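Side-chain contacts in AT-rich interactive domain-containing protein 4 (Arabidopsis thaliana, PDB 6LQF), which binds DNA and a methylated histone H3 tail through its ARID-PHD cassette, as an ISWI component that regulates the floral transition: residues A[17-21]-A[22-26]; A[35-39]-A[40-44]; A[68-71]-A[72-76]; A[108-111]-A[112-116]; A[165-168]-A[169-172]. All coordinates share one frame; numbering follows the deposited sequence.

Contact 1. Residues A[17-21]-A[22-26]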
# COMPACT_ATOMS: atom_id res chain seq x y z
N GLY A 17 6.36 -16.27 -11.86
CA GLY A 17 5.05 -16.36 -12.51
C GLY A 17 3.84 -16.22 -11.58
O GLY A 17 2.75 -16.70 -11.88
N ARG A 18 4.04 -15.55 -10.45
CA ARG A 18 2.99 -15.26 -9.49
C ARG A 18 1.88 -14.49 -10.18
O ARG A 18 2.15 -13.66 -11.07
CB ARG A 18 3.55 -14.44 -8.34
CG ARG A 18 2.71 -14.40 -7.05
CD ARG A 18 2.84 -13.07 -6.37
NE ARG A 18 2.23 -12.05 -7.23
CZ ARG A 18 2.62 -10.78 -7.30
NH1 ARG A 18 3.66 -10.35 -6.58
NH2 ARG A 18 1.95 -9.94 -8.12
N ALA A 19 0.64 -14.74 -9.76
CA ALA A 19 -0.52 -14.02 -10.28
C ALA A 19 -0.36 -12.50 -10.15
O ALA A 19 0.26 -12.03 -9.20
CB ALA A 19 -1.79 -14.45 -9.54
N HIS A 20 -0.94 -11.74 -11.08
CA HIS A 20 -0.98 -10.29 -10.97
C HIS A 20 -1.61 -9.85 -9.65
O HIS A 20 -2.53 -10.46 -9.15
CB HIS A 20 -1.74 -9.69 -12.14
CG HIS A 20 -1.06 -9.86 -13.46
ND1 HIS A 20 -1.26 -9.01 -14.53
CD2 HIS A 20 -0.18 -10.80 -13.89
CE1 HIS A 20 -0.54 -9.41 -15.55
NE2 HIS A 20 0.13 -10.50 -15.20
N ILE A 21 -1.15 -8.72 -9.13
CA ILE A 21 -1.49 -8.34 -7.75
C ILE A 21 -2.97 -8.05 -7.56
O ILE A 21 -3.47 -8.21 -6.45
CB ILE A 21 -0.61 -7.12 -7.28
CG1 ILE A 21 -0.61 -6.99 -5.74
CG2 ILE A 21 -1.04 -5.84 -8.01
CD1 ILE A 21 -0.07 -8.21 -5.02
N GLN A 22 -3.69 -7.72 -8.63
CA GLN A 22 -5.13 -7.46 -8.52
C GLN A 22 -5.96 -8.71 -8.21
O GLN A 22 -7.05 -8.60 -7.68
CB GLN A 22 -5.69 -6.82 -9.80
CG GLN A 22 -5.08 -5.47 -10.13
CD GLN A 22 -3.90 -5.56 -11.10
OE1 GLN A 22 -3.18 -6.57 -11.17
NE2 GLN A 22 -3.70 -4.48 -11.87
N VAL A 23 -5.44 -9.88 -8.56
CA VAL A 23 -6.19 -11.12 -8.45
C VAL A 23 -5.41 -12.18 -7.64
O VAL A 23 -5.83 -13.32 -7.54
CB VAL A 23 -6.49 -11.73 -9.82
CG1 VAL A 23 -7.46 -10.86 -10.61
CG2 VAL A 23 -5.19 -11.96 -10.59
N CYS A 24 -4.26 -11.82 -7.08
CA CYS A 24 -3.43 -12.79 -6.37
C CYS A 24 -3.98 -13.06 -4.97
O CYS A 24 -4.30 -12.10 -4.26
CB CYS A 24 -2.01 -12.25 -6.30
SG CYS A 24 -0.79 -13.40 -5.61
N SER A 25 -4.04 -14.34 -4.57
CA SER A 25 -4.51 -14.66 -3.23
C SER A 25 -3.40 -14.42 -2.23
O SER A 25 -2.22 -14.35 -2.59
CB SER A 25 -4.98 -16.11 -3.13
OG SER A 25 -3.86 -17.00 -3.20
N GLU A 26 -3.82 -14.25 -0.99
CA GLU A 26 -2.89 -14.07 0.08
C GLU A 26 -1.93 -15.23 0.20
O GLU A 26 -0.73 -15.02 0.39
CB GLU A 26 -3.62 -13.84 1.42
CG GLU A 26 -2.61 -13.70 2.55
CD GLU A 26 -3.22 -13.28 3.86
OE1 GLU A 26 -2.50 -13.27 4.90
OE2 GLU A 26 -4.41 -12.95 3.87
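The guanidinium of Arg18 meets Cys24 and Ile21 at once. Cys24 SG approaches it obliquely, 3.7 Å from NE, while CD1 of Ile21 sits above one face, 4.0 Å from the plane and displaced toward the rim. The edge of the group is taken by the carbonyl of the next residue: Ala19 O lies in the guanidinium plane and receives both NE of Arg18 at 2.8 Å and its NH2 at 2.9 Å. Two bonds to one oxygen fix the rotation of the guanidinium. A chain bent at chi2 and chi3 lets the arginine fold back far enough to reach it.

Cys24 carries its SG anti to the backbone N (chi1 -174°), which turns the sulfur to the arginine, and its CB packs against Ala19 CB at 3.9 Å. Residues 18-20 run in a polyproline-like conformation, and the chain then reverses in a beta turn. Val23 N closes it on His20 O at 3.0 Å, with Ile21 and Gln22 both helical in the middle. Ser25 follows as the N-cap of helix 26-39, its OG reaching Glu28 N, so the turn delivers the chain to the first helix of the ARID domain. On the outside of the turn, Gln22 bends at chi2 and brings OE1 within 3.6 Å of His20 CB.

NH2 of Arg18 has a second partner, a salt bridge with Asp128, and NH1 bonds to the hydroxyl of Tyr122. The arginine chain also touches Asp32 and His126, two ligands of the zinc ion that His14 and Cys16 complete.

Contact 2. Residues A[35-39]-A[40-44]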
# COMPACT_ATOMS: atom_id res chain seq x y z
N GLN A 35 9.67 -17.58 -0.77
CA GLN A 35 10.65 -18.15 -1.71
C GLN A 35 11.68 -17.10 -2.11
O GLN A 35 12.89 -17.36 -2.20
CB GLN A 35 9.95 -18.71 -2.94
CG GLN A 35 10.90 -19.40 -3.91
CD GLN A 35 10.35 -19.46 -5.32
OE1 GLN A 35 9.23 -19.91 -5.54
NE2 GLN A 35 11.14 -18.99 -6.28
N PHE A 36 11.21 -15.87 -2.29
CA PHE A 36 12.08 -14.76 -2.68
C PHE A 36 13.07 -14.46 -1.58
O PHE A 36 14.25 -14.25 -1.84
CB PHE A 36 11.23 -13.49 -2.98
CG PHE A 36 12.05 -12.29 -3.30
CD1 PHE A 36 12.55 -12.13 -4.57
CD2 PHE A 36 12.33 -11.32 -2.32
CE1 PHE A 36 13.35 -11.04 -4.89
CE2 PHE A 36 13.11 -10.23 -2.64
CZ PHE A 36 13.60 -10.09 -3.92
N LEU A 37 12.61 -14.36 -0.34
CA LEU A 37 13.49 -14.07 0.79
C LEU A 37 14.56 -15.14 0.91
O LEU A 37 15.72 -14.81 1.19
CB LEU A 37 12.69 -13.98 2.09
CG LEU A 37 11.81 -12.72 2.11
CD1 LEU A 37 10.93 -12.74 3.36
CD2 LEU A 37 12.63 -11.43 2.08
N LEU A 38 14.20 -16.40 0.66
CA LEU A 38 15.23 -17.47 0.73
C LEU A 38 16.23 -17.35 -0.41
O LEU A 38 17.45 -17.52 -0.20
CB LEU A 38 14.57 -18.86 0.72
CG LEU A 38 13.81 -19.15 2.00
CD1 LEU A 38 13.21 -20.53 1.91
CD2 LEU A 38 14.73 -19.06 3.20
N ILE A 39 15.78 -17.07 -1.62
CA ILE A 39 16.74 -16.96 -2.72
C ILE A 39 17.68 -15.73 -2.55
O ILE A 39 18.85 -15.75 -3.01
CB ILE A 39 16.00 -16.94 -4.07
CG1 ILE A 39 16.88 -17.50 -5.17
CG2 ILE A 39 15.53 -15.56 -4.42
CD1 ILE A 39 17.49 -18.83 -4.83
N ARG A 40 17.22 -14.72 -1.81
CA ARG A 40 18.05 -13.57 -1.51
C ARG A 40 18.95 -13.76 -0.27
O ARG A 40 19.70 -12.87 0.14
CB ARG A 40 17.16 -12.35 -1.34
CG ARG A 40 16.47 -11.89 -2.68
CD ARG A 40 17.49 -11.42 -3.72
NE ARG A 40 18.26 -10.31 -3.17
CZ ARG A 40 18.05 -9.01 -3.44
NH1 ARG A 40 17.13 -8.63 -4.31
NH2 ARG A 40 18.81 -8.09 -2.86
N GLY A 41 18.86 -14.94 0.32
CA GLY A 41 19.70 -15.25 1.46
C GLY A 41 19.28 -14.73 2.82
O GLY A 41 20.06 -14.82 3.78
N HIS A 42 18.03 -14.28 2.95
CA HIS A 42 17.58 -13.77 4.25
C HIS A 42 16.89 -14.88 5.03
O HIS A 42 15.69 -14.76 5.40
CB HIS A 42 16.60 -12.58 4.09
CG HIS A 42 17.12 -11.48 3.21
ND1 HIS A 42 18.36 -10.88 3.36
CD2 HIS A 42 16.54 -10.86 2.16
CE1 HIS A 42 18.52 -9.96 2.43
NE2 HIS A 42 17.42 -9.90 1.70
N THR A 43 17.63 -15.96 5.26
CA THR A 43 17.10 -17.16 5.91
C THR A 43 16.46 -16.88 7.27
O THR A 43 15.44 -17.50 7.59
CB THR A 43 18.23 -18.22 6.03
OG1 THR A 43 19.32 -17.66 6.77
CG2 THR A 43 18.75 -18.55 4.68
N ARG A 44 16.97 -15.91 8.02
CA ARG A 44 16.42 -15.66 9.36
C ARG A 44 14.97 -15.13 9.34
O ARG A 44 14.25 -15.22 10.35
CB ARG A 44 17.30 -14.66 10.11
CG ARG A 44 17.16 -13.23 9.64
CD ARG A 44 17.86 -12.24 10.59
NE ARG A 44 17.34 -10.89 10.38
CZ ARG A 44 16.38 -10.35 11.13
NH1 ARG A 44 15.87 -11.05 12.14
NH2 ARG A 44 15.96 -9.11 10.89
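Phe36 has CG anti to the backbone N (chi1 177°), and four residues on Arg40 sets CG beside its own backbone N (chi1 -69°); the two side chains therefore run side by side, pointing the same way. They mark the C-terminal end of helix 26-39 in the ARID domain, which closes in a Schellman motif. Gly41, with positive phi, leaves the helix while its N bonds back to Leu38 O at 3.0 Å, and His42 N reaches Leu37 O, also at 3.0 Å.

Arg40 CG makes a CH-pi contact over the Phe36 face, 3.8 Å from the ring centroid. Further out, NH1 of Arg40 comes to 3.8 Å from Phe36 CZ, but the guanidinium is tilted 68° to the ring and does not stack on it. The phenyl ring is further bounded by edge-to-face contacts with His14, a zinc ligand, and with Tyr122.

Beyond the glycine the chain leaves across the helix axis. His42 NE2 is bonded to Glu121 OE1, and the oxygen of Arg40 stands over the centre of one face of the imidazole, 3.9 Å above its plane. At the edge of that ring Leu37 closes in, its CD2 lying 4.0 Å from His42 CD2.

Contact 3. Residues A[68-71]-A[72-76]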
# COMPACT_ATOMS: atom_id res chain seq x y z
N ASN A 68 -1.65 -7.19 3.10
CA ASN A 68 -2.35 -5.91 2.97
C ASN A 68 -1.37 -4.76 3.08
O ASN A 68 -1.57 -3.74 2.41
CB ASN A 68 -3.46 -5.80 3.98
CG ASN A 68 -4.65 -6.66 3.56
OD1 ASN A 68 -5.18 -6.44 2.44
ND2 ASN A 68 -5.02 -7.65 4.35
N LEU A 69 -0.27 -4.91 3.85
CA LEU A 69 0.75 -3.86 3.91
C LEU A 69 1.30 -3.64 2.49
O LEU A 69 1.42 -2.48 2.00
CB LEU A 69 1.88 -4.31 4.89
CG LEU A 69 3.17 -3.47 4.86
CD1 LEU A 69 2.80 -2.04 5.20
CD2 LEU A 69 4.19 -4.01 5.92
N TYR A 70 1.63 -4.73 1.81
CA TYR A 70 2.19 -4.65 0.45
C TYR A 70 1.20 -4.03 -0.51
O TYR A 70 1.55 -3.10 -1.23
CB TYR A 70 2.57 -6.04 -0.04
CG TYR A 70 3.26 -6.01 -1.39
CD1 TYR A 70 4.60 -5.57 -1.50
CD2 TYR A 70 2.62 -6.49 -2.53
CE1 TYR A 70 5.24 -5.59 -2.71
CE2 TYR A 70 3.27 -6.52 -3.78
CZ TYR A 70 4.59 -6.10 -3.83
OH TYR A 70 5.24 -6.13 -5.06
N ARG A 71 -0.06 -4.51 -0.50
CA ARG A 71 -1.06 -4.00 -1.47
C ARG A 71 -1.29 -2.50 -1.29
O ARG A 71 -1.37 -1.76 -2.30
CB ARG A 71 -2.38 -4.75 -1.34
CG ARG A 71 -2.20 -6.19 -1.83
CD ARG A 71 -3.47 -6.92 -2.08
NE ARG A 71 -4.29 -7.00 -0.90
CZ ARG A 71 -5.51 -7.53 -0.90
NH1 ARG A 71 -6.03 -7.99 -2.04
NH2 ARG A 71 -6.22 -7.59 0.23
N GLU A 72 -1.34 -2.05 -0.04
CA GLU A 72 -1.64 -0.64 0.17
C GLU A 72 -0.47 0.25 -0.26
O GLU A 72 -0.66 1.38 -0.77
CB GLU A 72 -1.97 -0.36 1.63
CG GLU A 72 -3.30 -0.98 2.06
CD GLU A 72 -4.49 -0.66 1.13
OE1 GLU A 72 -4.60 0.49 0.65
OE2 GLU A 72 -5.36 -1.55 0.85
N VAL A 73 0.74 -0.22 -0.12
CA VAL A 73 1.91 0.59 -0.49
C VAL A 73 2.14 0.58 -1.99
O VAL A 73 2.35 1.68 -2.58
CB VAL A 73 3.18 0.10 0.24
CG1 VAL A 73 4.46 0.78 -0.35
CG2 VAL A 73 3.04 0.44 1.72
N VAL A 74 2.01 -0.59 -2.64
CA VAL A 74 2.35 -0.57 -4.07
C VAL A 74 1.23 0.13 -4.85
O VAL A 74 1.50 0.73 -5.90
CB VAL A 74 2.65 -1.94 -4.66
CG1 VAL A 74 3.87 -2.51 -3.90
CG2 VAL A 74 1.45 -2.91 -4.54
N SER A 75 -0.01 0.10 -4.35
CA SER A 75 -1.13 0.80 -5.04
C SER A 75 -0.92 2.31 -5.02
O SER A 75 -1.54 3.02 -5.85
CB SER A 75 -2.45 0.44 -4.41
OG SER A 75 -2.60 0.99 -3.13
N ARG A 76 -0.07 2.80 -4.11
CA ARG A 76 0.22 4.23 -4.01
C ARG A 76 1.56 4.63 -4.60
O ARG A 76 2.00 5.79 -4.46
CB ARG A 76 0.15 4.68 -2.56
CG ARG A 76 -1.31 4.61 -2.06
CD ARG A 76 -1.39 4.91 -0.61
NE ARG A 76 -2.78 5.06 -0.16
CZ ARG A 76 -3.55 4.04 0.19
NH1 ARG A 76 -3.10 2.80 0.14
NH2 ARG A 76 -4.80 4.26 0.60
O HOH W 1 -5.45 -4.25 0.81
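Tyr70 and Val74 lie one helical turn apart, and their side chains cross obliquely: the valine methyl CG1 is set over one face of the phenol ring, 3.8 Å from its centroid in a CH-pi contact. The methyl is shifted toward the rim, with CE1 of Tyr70 its nearest ring atom at 3.6 Å. The other branch, CG2 of Val74, falls between its backbone N and carbonyl carbon and rests near Tyr70 O. The hydroxyl of Tyr70 points on to Asp128.

The opposing polar side is built on Glu72. Its CG lies beside the backbone N (chi1 -68°) and a second bend at chi2 turns the carboxylate so that its two oxygens face Arg76 and a water. OE1 takes NH1 of Arg76 on its anti lone pair at 2.8 Å, a salt bridge lying in the guanidinium plane. The same NH1 also reaches Glu72 O at 3.0 Å, so one nitrogen of Arg76 holds both the carboxylate and the backbone carbonyl of Glu72. In the ARID-PHD cassette this polar patch also serves the bound histone peptide: OE1 pairs with a basic side chain of it and Arg76 NE with its backbone.

OE2 of Glu72 is paired with Lys94 and receives a water hydrogen bond at 2.7 Å. That water also donates to Asn68 OD1, which is gripped a second time by NH2 of Arg71 at 2.7 Å in an almost straight bond (173°), lying in the arginine's guanidinium plane.

Contact 4. Residues A[108-111]-A[112-116]. With nucleotides of chain D.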
# COMPACT_ATOMS: atom_id res chain seq x y z
N GLY A 108 3.36 4.16 12.06
CA GLY A 108 3.91 4.45 10.76
C GLY A 108 5.38 4.11 10.64
O GLY A 108 5.81 3.46 9.69
N ASN A 109 6.15 4.51 11.64
CA ASN A 109 7.57 4.16 11.62
C ASN A 109 7.78 2.62 11.66
O ASN A 109 8.64 2.08 10.95
CB ASN A 109 8.26 4.81 12.83
CG ASN A 109 9.77 4.61 12.82
OD1 ASN A 109 10.25 3.67 13.43
ND2 ASN A 109 10.50 5.50 12.15
N THR A 110 7.01 1.95 12.51
CA THR A 110 7.08 0.50 12.59
C THR A 110 6.77 -0.17 11.25
O THR A 110 7.50 -1.08 10.80
CB THR A 110 6.15 0.01 13.68
OG1 THR A 110 6.60 0.53 14.95
CG2 THR A 110 6.21 -1.50 13.76
N LEU A 111 5.71 0.31 10.58
CA LEU A 111 5.35 -0.30 9.30
C LEU A 111 6.42 -0.06 8.23
O LEU A 111 6.69 -0.94 7.41
CB LEU A 111 4.00 0.25 8.80
CG LEU A 111 2.81 -0.26 9.57
CD1 LEU A 111 1.57 0.41 9.04
CD2 LEU A 111 2.65 -1.77 9.42
N LYS A 112 7.02 1.13 8.23
CA LYS A 112 8.09 1.39 7.28
C LYS A 112 9.29 0.46 7.53
O LYS A 112 9.85 -0.06 6.57
CB LYS A 112 8.52 2.87 7.36
CG LYS A 112 7.43 3.77 6.76
CD LYS A 112 7.67 5.24 7.13
CE LYS A 112 8.69 5.78 6.23
NZ LYS A 112 8.98 7.25 6.56
N ARG A 113 9.62 0.19 8.81
CA ARG A 113 10.73 -0.72 9.13
C ARG A 113 10.38 -2.15 8.69
O ARG A 113 11.20 -2.86 8.12
CB ARG A 113 11.03 -0.64 10.62
CG ARG A 113 11.71 0.63 11.08
CD ARG A 113 12.31 0.52 12.50
NE ARG A 113 11.32 0.13 13.51
CZ ARG A 113 11.09 -1.13 13.87
NH1 ARG A 113 11.75 -2.12 13.30
NH2 ARG A 113 10.18 -1.41 14.79
N HIS A 114 9.13 -2.57 8.92
CA HIS A 114 8.77 -3.93 8.51
C HIS A 114 8.76 -4.03 6.98
O HIS A 114 9.09 -5.09 6.44
CB HIS A 114 7.38 -4.31 9.01
CG HIS A 114 7.30 -4.59 10.49
ND1 HIS A 114 8.20 -5.39 11.15
CD2 HIS A 114 6.35 -4.24 11.40
CE1 HIS A 114 7.83 -5.50 12.42
NE2 HIS A 114 6.72 -4.81 12.60
N TYR A 115 8.36 -2.93 6.29
CA TYR A 115 8.34 -3.00 4.85
C TYR A 115 9.77 -3.14 4.34
O TYR A 115 10.05 -3.97 3.47
CB TYR A 115 7.68 -1.75 4.26
CG TYR A 115 7.30 -1.90 2.81
CD1 TYR A 115 8.25 -1.74 1.77
CD2 TYR A 115 6.01 -2.19 2.45
CE1 TYR A 115 7.90 -1.87 0.44
CE2 TYR A 115 5.66 -2.31 1.14
CZ TYR A 115 6.60 -2.15 0.14
OH TYR A 115 6.20 -2.30 -1.17
N GLU A 116 10.68 -2.34 4.90
CA GLU A 116 12.09 -2.49 4.56
C GLU A 116 12.62 -3.91 4.79
O GLU A 116 13.36 -4.44 3.96
CB GLU A 116 12.92 -1.52 5.38
CG GLU A 116 12.77 -0.11 4.85
CD GLU A 116 13.49 0.93 5.68
OE1 GLU A 116 13.77 0.67 6.88
OE2 GLU A 116 13.78 2.01 5.13
P DA D 6 9.30 8.41 10.07
OP1 DA D 6 10.34 8.56 9.12
OP2 DA D 6 8.86 7.10 10.39
O5' DA D 6 9.68 9.10 11.43
C5' DA D 6 10.20 10.42 11.48
C4' DA D 6 10.97 10.65 12.76
O4' DA D 6 10.08 10.78 13.89
C3' DA D 6 11.96 9.56 13.14
O3' DA D 6 13.09 10.22 13.70
C2' DA D 6 11.17 8.73 14.13
C1' DA D 6 10.30 9.75 14.83
N9 DA D 6 9.00 9.27 15.28
C8 DA D 6 8.11 8.55 14.53
N7 DA D 6 6.97 8.33 15.12
C5 DA D 6 7.13 8.91 16.37
C6 DA D 6 6.28 9.00 17.48
N6 DA D 6 5.06 8.49 17.52
N1 DA D 6 6.74 9.67 18.56
C2 DA D 6 7.96 10.19 18.51
N3 DA D 6 8.85 10.16 17.53
C4 DA D 6 8.37 9.49 16.48
P DT D 7 14.36 9.43 14.24
OP1 DT D 7 15.49 10.30 14.09
OP2 DT D 7 14.40 8.12 13.70
O5' DT D 7 14.05 9.31 15.77
C5' DT D 7 13.91 10.49 16.52
C4' DT D 7 13.66 10.16 17.97
O4' DT D 7 12.31 9.71 18.12
C3' DT D 7 14.56 9.07 18.56
O3' DT D 7 15.14 9.70 19.68
C2' DT D 7 13.59 7.97 18.94
C1' DT D 7 12.28 8.71 19.10
N1 DT D 7 11.09 7.91 18.86
C2 DT D 7 10.08 7.95 19.78
O2 DT D 7 10.16 8.58 20.81
N3 DT D 7 8.98 7.21 19.45
C4 DT D 7 8.78 6.46 18.32
O4 DT D 7 7.74 5.86 18.16
C5 DT D 7 9.87 6.49 17.37
C7 DT D 7 9.76 5.70 16.11
C6 DT D 7 10.95 7.21 17.68
O HOH W 2 9.10 2.03 15.40
O HOH W 3 8.12 -1.07 16.88
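Residues 108-116 form an unbroken alpha-helical run, in which N-H groups bond four residues back, as from Arg113 N to Asn109 O at 3.0 Å. This is helix 107-118 of the ARID domain, seated against DNA, with the methyl of a thymine beside it as expected of a helix facing the major groove.

Asn109 carries CG anti to its own N (chi1 -174°), which sends the amide outward to the DNA. ND2 donates to OP2 of DA6 of chain D at 2.9 Å, and OD1 packs 3.4 Å from C7, the methyl of DT7 of chain D. Lys112, bent at chi3, reaches the other oxygen of the same phosphate, OP1, with NZ at 3.2 Å; that NZ is also held by Asn83 OD1.

Arg113 slants across the asparagine, whose OD1 stands at the guanidinium edge, 3.7 Å from NE. A water bridges instead: it donates to Asn109 OD1 at 2.8 Å, shares a hydrogen bond with Thr110 OG1 and accepts weakly from NE. Thr110 OG1 is bonded to Gly106 O as well. On its other branch Thr110 runs alongside His114, with CG2 lying 3.5 Å from NE2 of the imidazole.

Contact 5. Residues A[165-168]-A[169-172]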
# COMPACT_ATOMS: atom_id res chain seq x y z
N LEU A 165 -14.85 21.57 -3.02
CA LEU A 165 -14.00 20.42 -2.64
C LEU A 165 -13.38 20.70 -1.30
O LEU A 165 -13.20 21.84 -0.95
CB LEU A 165 -12.95 20.19 -3.69
CG LEU A 165 -13.44 19.62 -5.01
CD1 LEU A 165 -12.21 19.50 -5.88
CD2 LEU A 165 -14.08 18.26 -4.75
N GLY A 166 -13.06 19.68 -0.53
CA GLY A 166 -12.44 19.99 0.74
C GLY A 166 -10.97 20.34 0.57
O GLY A 166 -10.47 20.38 -0.54
N ALA A 167 -10.27 20.61 1.67
CA ALA A 167 -8.82 20.74 1.62
C ALA A 167 -8.23 19.35 1.41
O ALA A 167 -8.83 18.37 1.83
CB ALA A 167 -8.26 21.34 2.90
N PHE A 168 -7.06 19.28 0.80
CA PHE A 168 -6.47 17.97 0.55
C PHE A 168 -6.29 17.18 1.84
O PHE A 168 -6.52 15.97 1.88
CB PHE A 168 -5.14 18.10 -0.17
CG PHE A 168 -4.45 16.78 -0.36
CD1 PHE A 168 -4.92 15.90 -1.34
CD2 PHE A 168 -3.34 16.42 0.39
CE1 PHE A 168 -4.32 14.66 -1.55
CE2 PHE A 168 -2.75 15.17 0.23
CZ PHE A 168 -3.23 14.29 -0.78
N LYS A 169 -5.92 17.87 2.92
CA LYS A 169 -5.64 17.18 4.17
C LYS A 169 -6.91 16.48 4.71
O LYS A 169 -6.79 15.49 5.45
CB LYS A 169 -5.06 18.17 5.19
CG LYS A 169 -6.07 19.18 5.70
CD LYS A 169 -5.42 20.06 6.76
CE LYS A 169 -6.31 21.22 7.16
NZ LYS A 169 -5.50 22.22 7.91
N ASP A 170 -8.09 16.97 4.31
CA ASP A 170 -9.31 16.33 4.79
C ASP A 170 -9.70 15.10 3.98
O ASP A 170 -10.50 14.31 4.46
CB ASP A 170 -10.44 17.35 4.81
CG ASP A 170 -10.29 18.33 5.94
OD1 ASP A 170 -9.82 17.94 7.03
OD2 ASP A 170 -10.64 19.50 5.74
N TYR A 171 -9.10 14.92 2.81
CA TYR A 171 -9.18 13.67 2.07
C TYR A 171 -8.13 12.68 2.58
O TYR A 171 -8.41 11.49 2.66
CB TYR A 171 -8.96 13.91 0.58
CG TYR A 171 -10.07 14.73 -0.02
CD1 TYR A 171 -11.23 14.13 -0.47
CD2 TYR A 171 -9.97 16.12 -0.08
CE1 TYR A 171 -12.29 14.91 -0.99
CE2 TYR A 171 -11.01 16.87 -0.60
CZ TYR A 171 -12.17 16.25 -1.04
OH TYR A 171 -13.26 16.95 -1.56
N ALA A 172 -6.95 13.21 2.91
CA ALA A 172 -5.84 12.33 3.25
C ALA A 172 -5.86 11.78 4.68
O ALA A 172 -5.28 10.70 4.94
CB ALA A 172 -4.55 13.07 3.00
O HOH W 4 -11.90 20.60 3.88
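Phe168 O is gripped by two backbone donors of the following turn, Tyr171 N at 2.9 Å and Ala172 N at 3.0 Å. The alanine N-H comes in nearly along the C=O axis, whereas that of Tyr171 stands well above the carbonyl plane. One step earlier Asp170 N bonds to Ala167 O, and the short helix 168-172 is under way.

Tyr171 sets CG beside its backbone N (chi1 -66°), laying its ring back along residues 166 and 167. There Gly166 N donates to the phenol OH at 2.9 Å in an almost straight bond (169°). The side chain of Leu165 crosses the ring at about a right angle, its CD2 touching the same OH at 3.5 Å. A hydrogen in place of a side chain lets Gly166 lie tight against the ring edge.

Water ties Asp170 to this loop, accepting from Ala167 N at 2.7 Å and donating to OD2 of the aspartate, whose OD1 pairs with Lys173. Phe168 packs its CE2 on Ala172 CB at 3.9 Å. Tyr171 bonds through its backbone to the bound peptide, which also packs against Phe168 and Ala172, placing this turn in the histone-binding surface of the PHD finger.

Contact 3 is the buried one, near the centre of the chain, whereas contacts 1 and 5 lie at the surface, and contacts 2 and 4 are partly buried. Contacts 1 and 2 sit at the two ends of helix 26-39, one leading in through a turn and an N-cap, the other closing it at a glycine. Helices 66-74 and 107-118 join contacts 3 and 4 through Tyr115, which packs on Leu69, Tyr70, Val73 and Val74; Ile21 of contact 1 meets the Tyr70 ring at CE2, Tyr115 at CD1. Contact 4 turns an amide and a lysine to DNA, contact 3 charged groups to the peptide, which contact 5, in the PHD finger, meets with backbone bonds and packing.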